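Local structure of CbsA (Xanthomonas oryzae pv. oryzae, 5XYH) at residues G10-V15 with T84-G89; G71-A76 with P134-L139. The protein probably hydrolyses cellulose from chain ends to release cellobiose, as a family 6 glycoside hydrolase exoglucanase secreted to attack plant cell walls. All blocks are in the same frame, centred on the assembly; numbering follows the deposited sequence.

Interaction 1. Residues G10-V15 with T84-G89; sequences GASGYV and TPITVG
Three backbone hydrogen bonds join Ser12 and Tyr14 to Pro85 and Thr87, at the start of strand 86-92, and their alternation is that of a parallel beta ladder. Ser12 N donates to Pro85 O at 3.0 Å, Thr87 N returns a bond to Ser12 O at 2.9 Å, and Tyr14 N reaches Thr87 O at 3.0 Å. The short strand 12-13 is thereby added, parallel, to strand 86-92 in the central sheet of the distorted alpha/beta barrel known for glycoside hydrolase family 6; backbone bonds of Ile86 and Val88 with Arg140 in strand 140-145 continue that sheet. The last bond lies nearly along the C=O axis (C=O...N angle 172°), whereas the other two donors are tilted from the carbonyl planes. Each carbonyl also receives a CA-H contact, the shorter ones at 3.2 Å from Ala11 CA to Pro85 O and from Ile86 CA to Ser12 O.

Water reinforces the seam on both faces: one molecule joins Ser12 OG to Thr84 O, while another is hydrogen-bonded to Thr87 OG1 (2.8 Å) and donates only weakly to Ser12 O. A third donates to Tyr14 O and accepts from Gly89 N, bridging the two segments just past the last direct bond. Ile86 CG1 packs against Ser12 OG, and the Pro85 ring meets Ala11 CB through its CG. With CG anti to the backbone N (chi1 163°), the Tyr14 ring lies beside Val88 and reaches helix 69-79, where its hydroxyl is hydrogen-bonded to His72. Val88 divides its branches over this residue: CG2 approaches Tyr14 CB, while CG1 meets the ring obliquely, 4.0 Å from Tyr14 CD2.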
ATOM      1  N   GLY A  10      -9.557  -5.242  19.158  1.00 18.70           N
ATOM      2  CA  GLY A  10      -9.813  -4.434  20.333  1.00 18.98           C
ATOM      3  C   GLY A  10      -9.036  -3.141  20.432  1.00 20.90           C
ATOM      4  O   GLY A  10      -9.120  -2.466  21.465  1.00 20.54           O
ATOM      5  N   ALA A  11      -8.301  -2.753  19.393  1.00 19.19           N
ATOM      6  CA  ALA A  11      -7.401  -1.611  19.469  1.00 19.96           C
ATOM      7  C   ALA A  11      -7.943  -0.416  18.697  1.00 18.88           C
ATOM      8  O   ALA A  11      -8.573  -0.565  17.643  1.00 19.18           O
ATOM      9  CB  ALA A  11      -6.014  -1.972  18.921  1.00 19.53           C
ATOM     10  N   SER A  12      -7.671   0.779  19.217  1.00 19.65           N
ATOM     11  CA  SER A  12      -7.844   1.978  18.418  1.00 18.90           C
ATOM     12  C   SER A  12      -6.617   2.147  17.524  1.00 19.36           C
ATOM     13  O   SER A  12      -5.676   1.344  17.560  1.00 18.49           O
ATOM     14  CB  SER A  12      -8.076   3.198  19.310  1.00 18.96           C
ATOM     15  OG  SER A  12      -6.985   3.428  20.189  1.00 19.98           O
ATOM     16  N   GLY A  13      -6.622   3.197  16.709  1.00 18.51           N
ATOM     17  CA  GLY A  13      -5.502   3.487  15.839  1.00 17.53           C
ATOM     18  C   GLY A  13      -5.047   4.924  15.975  1.00 16.96           C
ATOM     19  O   GLY A  13      -5.826   5.823  16.286  1.00 16.60           O
ATOM     20  N   TYR A  14      -3.763   5.127  15.713  1.00 17.12           N
ATOM     21  CA  TYR A  14      -3.149   6.446  15.821  1.00 16.34           C
ATOM     22  C   TYR A  14      -3.586   7.333  14.659  1.00 16.49           C
ATOM     23  O   TYR A  14      -3.461   6.951  13.491  1.00 17.22           O
ATOM     24  CB  TYR A  14      -1.626   6.281  15.865  1.00 16.57           C
ATOM     25  CG  TYR A  14      -0.830   7.536  15.577  1.00 16.91           C
ATOM     26  CD1 TYR A  14      -0.953   8.658  16.392  1.00 16.19           C
ATOM     27  CD2 TYR A  14       0.046   7.599  14.494  1.00 15.46           C
ATOM     28  CE1 TYR A  14      -0.229   9.813  16.134  1.00 16.54           C
ATOM     29  CE2 TYR A  14       0.776   8.751  14.233  1.00 15.78           C
ATOM     30  CZ  TYR A  14       0.633   9.854  15.061  1.00 15.80           C
ATOM     31  OH  TYR A  14       1.346  11.015  14.822  1.00 14.99           O
ATOM     32  N   VAL A  15      -4.125   8.506  14.978  1.00 16.12           N
ATOM     33  CA  VAL A  15      -4.590   9.478  13.986  1.00 16.55           C
ATOM     34  C   VAL A  15      -3.490  10.527  13.805  1.00 15.55           C
ATOM     35  O   VAL A  15      -3.181  11.289  14.727  1.00 16.42           O
ATOM     36  CB  VAL A  15      -5.921  10.121  14.401  1.00 16.71           C
ATOM     37  CG1 VAL A  15      -6.325  11.213  13.412  1.00 16.23           C
ATOM     38  CG2 VAL A  15      -7.051   9.058  14.539  1.00 16.08           C
ATOM     39  N   THR A  84      -6.911   0.047  26.758  1.00 28.33           N
ATOM     40  CA  THR A  84      -7.292  -0.225  25.378  1.00 26.82           C
ATOM     41  C   THR A  84      -6.023  -0.182  24.537  1.00 25.06           C
ATOM     42  O   THR A  84      -5.280   0.820  24.591  1.00 23.63           O
ATOM     43  CB  THR A  84      -8.317   0.798  24.888  1.00 26.52           C
ATOM     44  OG1 THR A  84      -9.421   0.824  25.804  1.00 27.40           O
ATOM     45  CG2 THR A  84      -8.816   0.436  23.481  1.00 24.35           C
ATOM     46  N   PRO A  85      -5.704  -1.232  23.786  1.00 23.88           N
ATOM     47  CA  PRO A  85      -4.529  -1.165  22.915  1.00 21.88           C
ATOM     48  C   PRO A  85      -4.741  -0.142  21.809  1.00 20.55           C
ATOM     49  O   PRO A  85      -5.866   0.272  21.516  1.00 21.21           O
ATOM     50  CB  PRO A  85      -4.416  -2.585  22.360  1.00 21.43           C
ATOM     51  CG  PRO A  85      -5.801  -3.122  22.413  1.00 21.98           C
ATOM     52  CD  PRO A  85      -6.417  -2.515  23.653  1.00 24.11           C
ATOM     53  N   ILE A  86      -3.631   0.275  21.201  1.00 20.69           N
ATOM     54  CA  ILE A  86      -3.633   1.209  20.076  1.00 19.41           C
ATOM     55  C   ILE A  86      -2.557   0.759  19.088  1.00 18.42           C
ATOM     56  O   ILE A  86      -1.464   0.351  19.497  1.00 17.70           O
ATOM     57  CB  ILE A  86      -3.397   2.660  20.561  1.00 19.68           C
ATOM     58  CG1 ILE A  86      -3.477   3.664  19.405  1.00 19.09           C
ATOM     59  CG2 ILE A  86      -2.066   2.772  21.293  1.00 20.00           C
ATOM     60  CD1 ILE A  86      -3.400   5.122  19.846  1.00 19.29           C
ATOM     61  N   THR A  87      -2.878   0.784  17.789  1.00 17.33           N
ATOM     62  CA  THR A  87      -1.892   0.451  16.766  1.00 16.10           C
ATOM     63  C   THR A  87      -1.343   1.730  16.139  1.00 16.82           C
ATOM     64  O   THR A  87      -2.088   2.694  15.910  1.00 17.07           O
ATOM     65  CB  THR A  87      -2.471  -0.480  15.685  1.00 16.37           C
ATOM     66  OG1 THR A  87      -3.585   0.126  15.009  1.00 17.52           O
ATOM     67  CG2 THR A  87      -2.923  -1.786  16.296  1.00 15.81           C
ATOM     68  N   VAL A  88      -0.028   1.749  15.904  1.00 15.31           N
ATOM     69  CA  VAL A  88       0.659   2.854  15.237  1.00 15.34           C
ATOM     70  C   VAL A  88       1.176   2.323  13.907  1.00 15.05           C
ATOM     71  O   VAL A  88       2.062   1.460  13.874  1.00 14.19           O
ATOM     72  CB  VAL A  88       1.802   3.422  16.087  1.00 14.88           C
ATOM     73  CG1 VAL A  88       2.463   4.588  15.376  1.00 15.97           C
ATOM     74  CG2 VAL A  88       1.275   3.871  17.436  1.00 16.83           C
ATOM     75  N   GLY A  89       0.620   2.823  12.809  1.00 13.84           N
ATOM     76  CA  GLY A  89       0.948   2.298  11.496  1.00 13.95           C
ATOM     77  C   GLY A  89       2.142   2.995  10.877  1.00 13.92           C
ATOM     78  O   GLY A  89       2.151   4.223  10.731  1.00 12.57           O
TER
HETATM   79  O   HOH W   1      -6.313  -0.281  15.208  1.00 18.15           O
HETATM   80  O   HOH W   2      -6.270   2.954  22.831  1.00 21.95           O
HETATM   81  O   HOH W   3      -2.114   4.472  12.631  1.00 18.03           O

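Interaction 2. Residues G71-A76 with P134-L139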
ATOM      1  N   GLY A  71       8.014  12.077  17.530  1.00 16.63           N
ATOM      2  CA  GLY A  71       6.816  12.897  17.663  1.00 17.08           C
ATOM      3  C   GLY A  71       5.542  12.113  17.391  1.00 16.96           C
ATOM      4  O   GLY A  71       4.529  12.291  18.077  1.00 15.83           O
ATOM      5  N   HIS A  72       5.571  11.248  16.375  1.00 15.92           N
ATOM      6  CA  HIS A  72       4.441  10.369  16.105  1.00 16.24           C
ATOM      7  C   HIS A  72       4.174   9.459  17.287  1.00 16.09           C
ATOM      8  O   HIS A  72       3.026   9.276  17.697  1.00 15.83           O
ATOM      9  CB  HIS A  72       4.710   9.520  14.865  1.00 15.23           C
ATOM     10  CG  HIS A  72       4.638  10.275  13.583  1.00 15.45           C
ATOM     11  ND1 HIS A  72       3.483  10.883  13.138  1.00 14.74           N
ATOM     12  CD2 HIS A  72       5.568  10.483  12.624  1.00 15.45           C
ATOM     13  CE1 HIS A  72       3.712  11.445  11.967  1.00 15.01           C
ATOM     14  NE2 HIS A  72       4.970  11.220  11.635  1.00 14.97           N
ATOM     15  N   LEU A  73       5.229   8.861  17.831  1.00 16.72           N
ATOM     16  CA  LEU A  73       5.045   7.912  18.922  1.00 17.55           C
ATOM     17  C   LEU A  73       4.562   8.614  20.185  1.00 18.13           C
ATOM     18  O   LEU A  73       3.775   8.042  20.956  1.00 19.30           O
ATOM     19  CB  LEU A  73       6.348   7.167  19.184  1.00 17.69           C
ATOM     20  CG  LEU A  73       6.823   6.294  18.017  1.00 17.04           C
ATOM     21  CD1 LEU A  73       8.284   5.903  18.192  1.00 16.95           C
ATOM     22  CD2 LEU A  73       5.938   5.060  17.892  1.00 17.26           C
ATOM     23  N   ASN A  74       5.027   9.846  20.407  1.00 18.11           N
ATOM     24  CA  ASN A  74       4.523  10.659  21.510  1.00 18.91           C
ATOM     25  C   ASN A  74       3.054  10.999  21.319  1.00 18.73           C
ATOM     26  O   ASN A  74       2.262  10.900  22.265  1.00 18.88           O
ATOM     27  CB  ASN A  74       5.351  11.935  21.641  1.00 18.66           C
ATOM     28  CG  ASN A  74       6.751  11.662  22.142  1.00 19.84           C
ATOM     29  OD1 ASN A  74       7.019  10.598  22.692  1.00 20.46           O
ATOM     30  ND2 ASN A  74       7.660  12.618  21.940  1.00 20.52           N
ATOM     31  N   ALA A  75       2.666  11.413  20.109  1.00 18.04           N
ATOM     32  CA  ALA A  75       1.257  11.711  19.878  1.00 17.77           C
ATOM     33  C   ALA A  75       0.403  10.467  20.089  1.00 18.97           C
ATOM     34  O   ALA A  75      -0.704  10.547  20.643  1.00 17.98           O
ATOM     35  CB  ALA A  75       1.043  12.279  18.476  1.00 17.36           C
ATOM     36  N   ALA A  76       0.911   9.305  19.666  1.00 17.46           N
ATOM     37  CA  ALA A  76       0.159   8.070  19.820  1.00 18.25           C
ATOM     38  C   ALA A  76      -0.114   7.782  21.292  1.00 18.69           C
ATOM     39  O   ALA A  76      -1.208   7.337  21.654  1.00 19.96           O
ATOM     40  CB  ALA A  76       0.915   6.909  19.171  1.00 17.43           C
ATOM     41  N   PRO A 134      11.506   1.949  26.153  1.00 21.51           N
ATOM     42  CA  PRO A 134      10.462   1.543  27.115  1.00 22.42           C
ATOM     43  C   PRO A 134       9.289   2.518  27.206  1.00 21.13           C
ATOM     44  O   PRO A 134       8.184   2.133  27.603  1.00 22.07           O
ATOM     45  CB  PRO A 134      11.220   1.478  28.450  1.00 21.66           C
ATOM     46  CG  PRO A 134      12.641   1.282  28.076  1.00 22.88           C
ATOM     47  CD  PRO A 134      12.850   1.967  26.752  1.00 20.86           C
ATOM     48  N   LYS A 135       9.522   3.780  26.833  1.00 22.05           N
ATOM     49  CA  LYS A 135       8.453   4.777  26.820  1.00 21.37           C
ATOM     50  C   LYS A 135       7.286   4.341  25.942  1.00 21.62           C
ATOM     51  O   LYS A 135       6.140   4.745  26.180  1.00 21.86           O
ATOM     52  CB  LYS A 135       9.010   6.119  26.341  1.00 22.22           C
ATOM     53  CG  LYS A 135       8.012   7.257  26.322  1.00 22.64           C
ATOM     54  CD  LYS A 135       8.652   8.525  25.770  1.00 22.16           C
ATOM     55  CE  LYS A 135       7.662   9.693  25.802  1.00 22.75           C
ATOM     56  NZ  LYS A 135       8.261  10.943  25.274  1.00 23.33           N
ATOM     57  N   TYR A 136       7.551   3.507  24.936  1.00 22.24           N
ATOM     58  CA  TYR A 136       6.555   3.158  23.927  1.00 20.85           C
ATOM     59  C   TYR A 136       6.078   1.709  24.020  1.00 22.52           C
ATOM     60  O   TYR A 136       5.400   1.225  23.101  1.00 21.50           O
ATOM     61  CB  TYR A 136       7.131   3.442  22.543  1.00 20.56           C
ATOM     62  CG  TYR A 136       7.624   4.861  22.356  1.00 20.23           C
ATOM     63  CD1 TYR A 136       6.803   5.951  22.638  1.00 20.06           C
ATOM     64  CD2 TYR A 136       8.914   5.111  21.901  1.00 19.59           C
ATOM     65  CE1 TYR A 136       7.257   7.252  22.456  1.00 20.40           C
ATOM     66  CE2 TYR A 136       9.373   6.403  21.720  1.00 20.57           C
ATOM     67  CZ  TYR A 136       8.541   7.471  21.999  1.00 20.39           C
ATOM     68  OH  TYR A 136       9.010   8.756  21.815  1.00 21.03           O
ATOM     69  N   LYS A 137       6.399   1.005  25.112  1.00 22.04           N
ATOM     70  CA  LYS A 137       6.007  -0.395  25.250  1.00 22.83           C
ATOM     71  C   LYS A 137       4.487  -0.571  25.235  1.00 22.61           C
ATOM     72  O   LYS A 137       4.003  -1.650  24.879  1.00 22.57           O
ATOM     73  CB  LYS A 137       6.645  -0.988  26.528  1.00 23.97           C
ATOM     74  CG  LYS A 137       5.945  -0.628  27.845  1.00 27.62           C
ATOM     75  CD  LYS A 137       4.935  -1.721  28.302  1.00 32.77           C
ATOM     76  CE  LYS A 137       3.789  -1.133  29.148  1.00 36.45           C
ATOM     77  NZ  LYS A 137       2.601  -2.054  29.140  1.00 42.76           N
ATOM     78  N   GLY A 138       3.720   0.459  25.593  1.00 21.40           N
ATOM     79  CA  GLY A 138       2.272   0.333  25.578  1.00 22.16           C
ATOM     80  C   GLY A 138       1.622   0.508  24.220  1.00 21.67           C
ATOM     81  O   GLY A 138       0.406   0.328  24.103  1.00 20.77           O
ATOM     82  N   LEU A 139       2.410   0.851  23.201  1.00 20.69           N
ATOM     83  CA  LEU A 139       1.955   0.991  21.823  1.00 19.88           C
ATOM     84  C   LEU A 139       2.203  -0.303  21.057  1.00 18.70           C
ATOM     85  O   LEU A 139       3.210  -0.983  21.277  1.00 19.78           O
ATOM     86  CB  LEU A 139       2.695   2.136  21.130  1.00 19.61           C
ATOM     87  CG  LEU A 139       2.701   3.530  21.782  1.00 20.42           C
ATOM     88  CD1 LEU A 139       3.633   4.458  21.037  1.00 18.70           C
ATOM     89  CD2 LEU A 139       1.310   4.131  21.823  1.00 19.11           C
TER
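Asn74 and Tyr136 both place CG beside the backbone N and anti to the carbonyl carbon (chi1 -70° and -55°), which brings the amide oxygen of the one to the phenol edge of the other. Lys135 reaches the same oxygen differently, through a fully extended chain. Asn74 OD1 consequently accepts two hydrogen bonds, from Lys135 NZ and from Tyr136 OH, each 2.9 Å long. The donors arrive from opposite faces of the amide plane, both well out of it, so neither is aligned with a lone pair. Relative to the aromatic ring, OD1 sits at the edge and in plane, although the amide itself is turned 40° from the ring.

One face of the Tyr136 ring is taken by Leu73, whose CB lies 3.6 Å from the ring centroid and not far from the ring normal, a CH-pi contact. Leu73 CD1 extends over the far rim, 3.7 Å from Tyr136 CE2. Lys135 CB covers the opposite face, so the ring is sandwiched between aliphatic groups. Leu139, from the loop, turns one methyl to each of two helix residues: CD1 approaches Leu73 CD2, and CD2 lies 3.9 Å from Ala76 CB, about one helical turn on. A type I turn from Tyr136 to Leu139 brings both side chains onto the helix just before strand 140-145 begins, within the loop that follows helix 113-131. Leu131 and Thr130 of that helix also pack on Leu73.

The chemistry is therefore split between a polar rim and an apolar interior. Double donation, one donor being a lysine ammonium, probably polarises the Asn74 carbonyl, while the paired bonds probably restrain the amide's rotation and help hold the phenol in position beside the helix.

Interactions 1 and 2 have centres 11 Å apart and touch directly: helix 69-79 packs on both strand 86-92 and the 134-139 loop, and Leu139 also touches Ile86. Across the junction, the hydrogen bond of Tyr14 OH with His72 ND1 measures 2.7 Å, and Val88 CG2 packs 3.5 Å from Ala76 CB. Along the chain the segments alternate, in the order 10-15, 71-76, 84-89, 134-139, and strand 140-145, which begins directly after 134-139, pairs with strand 86-92. Interaction 1 pairs two strands within the sheet, whereas interaction 2 fastens the helix to the loop leading into strand 140-145. Their centres lie about 19 and 23 Å from the chain's centre; neither includes a bound ligand.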